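Local coordinates for phosphoribosylaminoimidazole carboxylase (PDB 4JA0), which probably carries out two steps of purine biosynthesis, joining an AIR carboxylase and a SAICAR synthetase in one chain, at residues L36-R41 against E86-S91; K66-L71 against D209-D214. All coordinates share one frame; numbering follows the deposited sequence.

Interaction 1: L36-R41 against E86-S91; sequences LLNKDR and ETAFLS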
# COMPACT_ATOMS: atom_id res chain seq x y z
N LEU A 36 47.79 -8.62 -43.59
CA LEU A 36 48.57 -7.36 -43.55
C LEU A 36 48.01 -6.40 -44.61
O LEU A 36 47.85 -6.78 -45.77
CB LEU A 36 50.07 -7.60 -43.80
CG LEU A 36 51.14 -6.48 -43.71
CD1 LEU A 36 51.15 -5.49 -44.89
CD2 LEU A 36 51.04 -5.71 -42.44
N LEU A 37 47.71 -5.17 -44.21
CA LEU A 37 47.23 -4.20 -45.19
C LEU A 37 48.34 -3.21 -45.42
O LEU A 37 48.88 -2.67 -44.46
CB LEU A 37 45.93 -3.52 -44.74
CG LEU A 37 45.21 -2.63 -45.77
CD1 LEU A 37 43.69 -2.63 -45.60
CD2 LEU A 37 45.74 -1.19 -45.72
N ASN A 38 48.69 -3.02 -46.68
CA ASN A 38 49.77 -2.12 -47.06
C ASN A 38 49.25 -0.94 -47.89
O ASN A 38 48.72 -1.15 -48.99
CB ASN A 38 50.81 -2.90 -47.87
CG ASN A 38 52.17 -2.24 -47.88
OD1 ASN A 38 52.42 -1.26 -47.16
ND2 ASN A 38 53.06 -2.78 -48.69
N LYS A 39 49.37 0.28 -47.38
CA LYS A 39 48.89 1.43 -48.14
C LYS A 39 49.92 1.95 -49.15
O LYS A 39 51.10 2.05 -48.84
CB LYS A 39 48.40 2.54 -47.21
CG LYS A 39 46.90 2.44 -46.89
CD LYS A 39 46.55 3.10 -45.57
CE LYS A 39 46.78 2.15 -44.40
NZ LYS A 39 48.15 1.53 -44.37
N ASP A 40 49.44 2.30 -50.34
CA ASP A 40 50.32 2.73 -51.44
C ASP A 40 50.28 4.24 -51.61
O ASP A 40 49.29 4.88 -51.25
CB ASP A 40 49.91 2.04 -52.74
N ARG A 41 51.34 4.81 -52.17
CA ARG A 41 51.44 6.26 -52.28
C ARG A 41 50.75 6.82 -53.52
O ARG A 41 51.35 7.57 -54.29
CB ARG A 41 52.91 6.74 -52.25
CG ARG A 41 53.46 7.11 -50.86
CD ARG A 41 54.99 7.30 -50.87
NE ARG A 41 55.74 6.09 -51.18
CZ ARG A 41 56.25 5.27 -50.26
NH1 ARG A 41 56.12 5.55 -48.97
NH2 ARG A 41 56.92 4.18 -50.63
N GLU A 86 55.11 1.93 -40.87
CA GLU A 86 54.76 3.32 -41.07
C GLU A 86 53.73 3.45 -42.19
O GLU A 86 53.04 4.47 -42.30
CB GLU A 86 56.04 4.11 -41.37
CG GLU A 86 56.98 4.25 -40.14
CD GLU A 86 57.44 2.91 -39.52
OE1 GLU A 86 57.32 1.85 -40.17
OE2 GLU A 86 57.92 2.92 -38.36
N THR A 87 53.61 2.39 -42.99
CA THR A 87 52.71 2.40 -44.13
C THR A 87 51.72 1.24 -44.13
O THR A 87 50.80 1.20 -44.94
CB THR A 87 53.51 2.34 -45.44
OG1 THR A 87 54.53 1.32 -45.30
CG2 THR A 87 54.18 3.68 -45.72
N ALA A 88 51.89 0.33 -43.17
CA ALA A 88 51.07 -0.88 -43.11
C ALA A 88 50.51 -1.17 -41.72
O ALA A 88 51.01 -0.67 -40.72
CB ALA A 88 51.87 -2.08 -43.64
N PHE A 89 49.46 -1.98 -41.68
CA PHE A 89 48.92 -2.45 -40.40
C PHE A 89 48.38 -3.88 -40.44
O PHE A 89 48.04 -4.41 -41.50
CB PHE A 89 47.83 -1.51 -39.87
CG PHE A 89 46.55 -1.52 -40.66
CD1 PHE A 89 45.61 -2.52 -40.47
CD2 PHE A 89 46.28 -0.51 -41.57
CE1 PHE A 89 44.43 -2.53 -41.19
CE2 PHE A 89 45.11 -0.51 -42.29
CZ PHE A 89 44.18 -1.52 -42.09
N LEU A 90 48.26 -4.48 -39.25
CA LEU A 90 47.74 -5.82 -39.09
C LEU A 90 46.25 -5.80 -38.80
O LEU A 90 45.77 -5.09 -37.92
CB LEU A 90 48.45 -6.54 -37.95
CG LEU A 90 49.89 -6.79 -38.37
CD1 LEU A 90 50.78 -7.15 -37.19
CD2 LEU A 90 49.87 -7.90 -39.42
N SER A 91 45.55 -6.65 -39.54
CA SER A 91 44.11 -6.71 -39.52
C SER A 91 43.68 -8.14 -39.28
O SER A 91 44.34 -9.08 -39.73
CB SER A 91 43.58 -6.20 -40.87
OG SER A 91 42.20 -6.49 -41.06
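Phe89 sets its CG between the backbone N and the carbonyl carbon (chi1 70°), whereas Leu37 swings its CG opposite its own N (chi1 -171°), and with these turns the two side chains run alongside each other in the same direction. Leu37 CB lies over one face of the Phe89 ring, a CH-pi contact 4.0 Å from the centroid and displaced toward the rim; further out, Leu37 CD2 meets Phe89 CE2 at 3.6 Å. The Lys39 side chain crosses that of Phe89 at about a right angle. A bend at chi3 lays CE at the ring edge, 3.8 Å from Phe89 CE2, and a further bend at chi4 turns NZ, which hydrogen-bonds to Asn61 OD1 on helix 57-74. The frame is an antiparallel strand pair in the curled sheet of the SAICAR synthetase region, with strand 22-25 adding to strand 36-43 and strand 80-83 to strand 88-91. Leu37 and Phe89 form a hydrogen-bonded pair: Leu37 N gives a nearly straight bond to Phe89 O (2.8 Å), and Phe89 N returns one to Leu37 O (2.9 Å). Just before strand 88-91 begins, Thr87 O accepts from Lys39 N at 3.0 Å. On the opposite face lie Leu36, Asn38, Ala88 and Leu90, all but Ala88 partly exposed: Leu36 spreads its branches, CD1 to Ala88 CB at 3.7 Å and CD2 to Leu90 CD2 at 3.9 Å, and polar Asn38 lies beside small Ala88.

Interaction 2: K66-L71 against D209-D214; sequences KVFEIL and DVIDSD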
# COMPACT_ATOMS: atom_id res chain seq x y z
N LYS A 66 44.77 5.69 -35.92
CA LYS A 66 44.30 6.56 -34.86
C LYS A 66 42.78 6.46 -34.72
O LYS A 66 42.25 6.30 -33.61
CB LYS A 66 44.76 8.00 -35.12
N VAL A 67 42.09 6.51 -35.85
CA VAL A 67 40.64 6.39 -35.87
C VAL A 67 40.20 5.06 -35.27
O VAL A 67 39.36 5.03 -34.38
CB VAL A 67 40.08 6.55 -37.32
CG1 VAL A 67 38.61 6.12 -37.41
CG2 VAL A 67 40.26 7.98 -37.81
N PHE A 68 40.82 3.97 -35.70
CA PHE A 68 40.42 2.65 -35.24
C PHE A 68 40.68 2.51 -33.75
O PHE A 68 39.91 1.87 -33.05
CB PHE A 68 41.11 1.54 -36.06
CG PHE A 68 40.44 1.26 -37.39
CD1 PHE A 68 41.20 0.93 -38.50
CD2 PHE A 68 39.07 1.37 -37.54
CE1 PHE A 68 40.59 0.69 -39.73
CE2 PHE A 68 38.46 1.12 -38.77
CZ PHE A 68 39.22 0.79 -39.86
N GLU A 69 41.72 3.18 -33.25
CA GLU A 69 42.01 3.17 -31.82
C GLU A 69 40.89 3.88 -31.08
O GLU A 69 40.45 3.43 -30.00
CB GLU A 69 43.35 3.85 -31.52
N ILE A 70 40.38 4.96 -31.66
CA ILE A 70 39.29 5.66 -31.01
C ILE A 70 38.05 4.78 -31.00
O ILE A 70 37.34 4.72 -29.98
CB ILE A 70 38.97 6.97 -31.74
CG1 ILE A 70 40.18 7.91 -31.71
CG2 ILE A 70 37.69 7.60 -31.20
CD1 ILE A 70 39.95 9.22 -32.43
N LEU A 71 37.83 4.04 -32.08
CA LEU A 71 36.60 3.25 -32.19
C LEU A 71 36.65 1.98 -31.36
O LEU A 71 35.61 1.51 -30.89
CB LEU A 71 36.28 2.93 -33.65
CG LEU A 71 35.80 4.15 -34.44
CD1 LEU A 71 35.63 3.83 -35.93
CD2 LEU A 71 34.49 4.67 -33.83
N ASP A 209 37.55 -1.85 -43.16
CA ASP A 209 38.35 -1.28 -44.25
C ASP A 209 39.45 -0.36 -43.73
O ASP A 209 40.38 -0.80 -43.05
CB ASP A 209 37.45 -0.57 -45.29
CG ASP A 209 38.21 -0.20 -46.57
OD1 ASP A 209 37.70 0.65 -47.34
OD2 ASP A 209 39.30 -0.77 -46.80
N VAL A 210 39.32 0.90 -44.09
CA VAL A 210 40.30 1.92 -43.80
C VAL A 210 39.50 3.21 -43.66
O VAL A 210 38.66 3.51 -44.50
CB VAL A 210 41.29 2.04 -44.94
CG1 VAL A 210 41.83 3.45 -45.03
CG2 VAL A 210 42.41 1.04 -44.77
N ILE A 211 39.71 3.95 -42.59
CA ILE A 211 39.07 5.25 -42.50
C ILE A 211 40.19 6.29 -42.44
O ILE A 211 40.88 6.39 -41.43
CB ILE A 211 38.12 5.35 -41.27
CG1 ILE A 211 37.21 4.12 -41.19
CG2 ILE A 211 37.29 6.62 -41.32
CD1 ILE A 211 36.29 4.10 -39.98
N ASP A 212 40.38 7.02 -43.53
CA ASP A 212 41.38 8.09 -43.57
C ASP A 212 40.78 9.35 -44.20
O ASP A 212 39.56 9.49 -44.22
CB ASP A 212 42.66 7.65 -44.30
CG ASP A 212 42.41 7.19 -45.74
OD1 ASP A 212 41.43 7.69 -46.35
OD2 ASP A 212 43.21 6.39 -46.29
N SER A 213 41.62 10.25 -44.71
CA SER A 213 41.10 11.47 -45.35
C SER A 213 40.48 11.21 -46.70
O SER A 213 39.93 12.12 -47.31
CB SER A 213 42.15 12.56 -45.47
OG SER A 213 42.46 13.11 -44.20
N ASP A 214 40.55 9.97 -47.17
CA ASP A 214 39.85 9.59 -48.39
C ASP A 214 38.44 9.11 -48.07
O ASP A 214 37.57 9.10 -48.92
CB ASP A 214 40.63 8.50 -49.14
CG ASP A 214 42.01 8.97 -49.62
OD1 ASP A 214 42.15 10.17 -49.94
OD2 ASP A 214 42.95 8.15 -49.65
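Ile211 pushes its branched side chain from the loop toward helix 57-74, meeting Val67, Phe68 and Leu71. Its CB rests against Val67 CG1 at 4.0 Å, and CG2 approaches the same methyl. CG1, placed opposite the carbonyl carbon (chi1 -48°), heads for the Phe68 ring and comes 4.1 Å from CE2. The extended tip, CD1, lies 3.9 Å from Phe68 CE2, obliquely to the ring, and meets Leu71 CD1 tip to tip at 4.1 Å. A beta-branched aliphatic chain suits this place, since it fills the width between three helix side chains. Phe68 also turns its edge to the loop backbone: CE1 is 3.6 Å from Asp209 O, which lies in the ring plane. Replacing Phe68 by an alanine is likely to open a gap beside Ile211 CD1 and take away the ring edge that meets Asp209 O. Next along, Asp212 OD1 accepts from Asp214 N, forming an Asx turn in the loop, while the Ile211 N is held by Asn64 of the same helix. Helix 162-183 packs on Val67 and Leu71, and strand 188-200 on Ile211, so the loop between strands 205-207 and 216-220 lies between helix 57-74 and the sheet that contains strand 188-200.

How the interactions relate
Both interactions belong to the SAICAR synthetase region and share helix 57-74: it carries the helical half of interaction 2, and its Asn61 accepts a bond from Lys39 NZ and gives one to Ala88 O in interaction 1, where Phe89 also packs on Asn64. Interaction 1 is partly buried, with one sheet face near solvent, and is held by backbone hydrogen bonds between strands plus packing; interaction 2 is a buried contact made mainly by hydrocarbon side chains, with a ring edge against a backbone carbonyl. The two meet directly, since Val210 CG2 lies 4.0 Å from both Leu37 CD1 and Phe89 CE2. Thus neighbouring loop residues face different ways, so that the loop packs on both the strand pair and the helix.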